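Local structure of thioesterase domain-containing protein (Pseudomonas aeruginosa, 3F1T) at residues B[37-42]-B[56-61]. The protein is a hotdog-fold member of the thioesterase superfamily that probably hydrolyses acyl-CoA thioesters, possibly 1,4-dihydroxy-2-naphthoyl-CoA. Residues are numbered along the deposited sequence; the frame is centred on the assembly and turned at random.
Sequences LRLPYS and GGAITT
L39, the last residue of strand 34-39, sends one methyl of its isobutyl fork onto A58 and I59 in the first turn of helix 56-70. The pair of segments belongs to the hotdog fold, in which an antiparallel sheet wraps around a long helix. The contact is small, burying about 100 Å² in all, and is wholly apolar, with no hydrogen bond joining strand to helix. The CB of L39 points toward the helix; chi1 of 165° sets CG opposite the backbone N and beside the carbonyl carbon, and chi2 of 75° then leaves CD2 as the methyl nearest the helix. This methyl meets A58 methyl to methyl, 3.8 Å from CD2 of L39 to CB of A58. The CB of A58 points toward the strand, and CD2 of L39 also lies 4.1 Å from the carbonyl O of A58. I59, whose CB is turned to the flank, is met more loosely, at 4.3 Å between CD2 of L39 and CG1 of I59. The CA atoms of L39 and I59 are 7.7 Å apart, a gap bridged chiefly by the leucine.

All three residues are buried. L23 and L25 also pack on L39, A44 on A58, and Y90 of strand 83-90 on I59, while backbone hydrogen bonding with V100 ties L39 into the sheet. Two residues earlier in the strand, L37 packs on L62, T65 and T66, farther from the N-terminus of the same helix. T61 touches H19 of the second subunit. Within the helix, the carbonyl O of G57 accepts hydrogen bonds from both the backbone N and the hydroxyl OG1 of T61, the latter at 3.2 Å and tilted 17° from the carbonyl plane.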
loop_
_atom_site.group_PDB
_atom_site.type_symbol
_atom_site.label_atom_id
_atom_site.label_comp_id
_atom_site.label_asym_id
_atom_site.label_seq_id
_atom_site.Cartn_x
_atom_site.Cartn_y
_atom_site.Cartn_z
ATOM N N LEU B 37 7.345 -18.284 -10.116
ATOM C CA LEU B 37 6.359 -18.638 -11.116
ATOM C C LEU B 37 6.703 -17.946 -12.423
ATOM O O LEU B 37 7.307 -16.874 -12.423
ATOM C CB LEU B 37 4.960 -18.195 -10.660
ATOM C CG LEU B 37 4.092 -19.213 -9.925
ATOM C CD1 LEU B 37 4.788 -19.703 -8.680
ATOM C CD2 LEU B 37 2.715 -18.652 -9.599
ATOM N N ARG B 38 6.081 -18.418 -13.492
ATOM C CA ARG B 38 6.180 -17.782 -14.776
ATOM C C ARG B 38 4.798 -17.568 -15.415
ATOM O O ARG B 38 3.972 -18.470 -15.442
ATOM C CB ARG B 38 7.086 -18.601 -15.697
ATOM C CG ARG B 38 7.248 -17.994 -17.068
ATOM C CD ARG B 38 7.846 -18.975 -18.040
ATOM N NE ARG B 38 6.920 -20.050 -18.383
ATOM C CZ ARG B 38 7.113 -20.883 -19.401
ATOM N NH1 ARG B 38 8.124 -20.685 -20.230
ATOM N NH2 ARG B 38 6.288 -21.894 -19.606
ATOM N N LEU B 39 4.602 -16.386 -15.995
ATOM C CA LEU B 39 3.483 -16.109 -16.882
ATOM C C LEU B 39 3.970 -16.019 -18.336
ATOM O O LEU B 39 4.642 -15.064 -18.706
ATOM C CB LEU B 39 2.833 -14.796 -16.454
ATOM C CG LEU B 39 1.866 -14.073 -17.397
ATOM C CD1 LEU B 39 0.524 -14.811 -17.428
ATOM C CD2 LEU B 39 1.675 -12.638 -16.910
ATOM N N PRO B 40 3.577 -16.988 -19.182
ATOM C CA PRO B 40 3.894 -16.918 -20.613
ATOM C C PRO B 40 3.162 -15.759 -21.301
ATOM O O PRO B 40 1.950 -15.617 -21.149
ATOM C CB PRO B 40 3.392 -18.268 -21.152
ATOM C CG PRO B 40 2.337 -18.682 -20.214
ATOM C CD PRO B 40 2.712 -18.138 -18.857
ATOM N N TYR B 41 3.891 -14.914 -22.017
ATOM C CA TYR B 41 3.312 -13.657 -22.496
ATOM C C TYR B 41 2.130 -13.824 -23.459
ATOM O O TYR B 41 1.191 -13.032 -23.429
ATOM C CB TYR B 41 4.385 -12.720 -23.074
ATOM C CG TYR B 41 4.874 -13.079 -24.458
ATOM C CD1 TYR B 41 4.173 -12.668 -25.593
ATOM C CD2 TYR B 41 6.105 -13.703 -24.637
ATOM C CE1 TYR B 41 4.664 -12.908 -26.864
ATOM C CE2 TYR B 41 6.590 -13.971 -25.902
ATOM C CZ TYR B 41 5.875 -13.556 -27.013
ATOM O OH TYR B 41 6.360 -13.802 -28.279
ATOM N N SER B 42 2.149 -14.882 -24.266
ATOM C CA SER B 42 1.107 -15.092 -25.265
ATOM C C SER B 42 -0.276 -15.198 -24.637
ATOM O O SER B 42 -1.280 -14.920 -25.280
ATOM C CB SER B 42 1.392 -16.348 -26.088
ATOM O OG SER B 42 1.671 -17.450 -25.237
ATOM N N GLY B 56 -1.459 -5.568 -17.460
ATOM C CA GLY B 56 -1.094 -5.354 -16.064
ATOM C C GLY B 56 -1.831 -6.267 -15.110
ATOM O O GLY B 56 -1.268 -6.712 -14.119
ATOM N N GLY B 57 -3.108 -6.524 -15.376
ATOM C CA GLY B 57 -3.906 -7.385 -14.495
ATOM C C GLY B 57 -3.459 -8.835 -14.477
ATOM O O GLY B 57 -3.695 -9.551 -13.509
ATOM N N ALA B 58 -2.835 -9.275 -15.567
ATOM C CA ALA B 58 -2.181 -10.584 -15.620
ATOM C C ALA B 58 -1.040 -10.674 -14.615
ATOM O O ALA B 58 -0.887 -11.686 -13.921
ATOM C CB ALA B 58 -1.668 -10.880 -17.050
ATOM N N ILE B 59 -0.207 -9.635 -14.584
ATOM C CA ILE B 59 0.925 -9.574 -13.669
ATOM C C ILE B 59 0.509 -9.464 -12.213
ATOM O O ILE B 59 1.124 -10.087 -11.359
ATOM C CB ILE B 59 1.888 -8.430 -14.013
ATOM C CG1 ILE B 59 2.619 -8.735 -15.320
ATOM C CG2 ILE B 59 2.886 -8.221 -12.881
ATOM C CD1 ILE B 59 2.999 -7.495 -16.079
ATOM N N THR B 60 -0.622 -8.815 -11.949
ATOM C CA THR B 60 -1.217 -8.858 -10.615
ATOM C C THR B 60 -1.513 -10.284 -10.193
ATOM O O THR B 60 -1.281 -10.665 -9.046
ATOM C CB THR B 60 -2.552 -8.073 -10.554
ATOM O OG1 THR B 60 -2.284 -6.678 -10.688
ATOM C CG2 THR B 60 -3.267 -8.326 -9.220
ATOM N N THR B 61 -2.255 -10.994 -11.034
ATOM C CA THR B 61 -2.554 -12.386 -10.755
ATOM C C THR B 61 -1.269 -13.167 -10.520
ATOM O O THR B 61 -1.180 -13.949 -9.582
ATOM C CB THR B 61 -3.328 -13.033 -11.921
ATOM O OG1 THR B 61 -4.576 -12.344 -12.103
ATOM C CG2 THR B 61 -3.602 -14.490 -11.615
#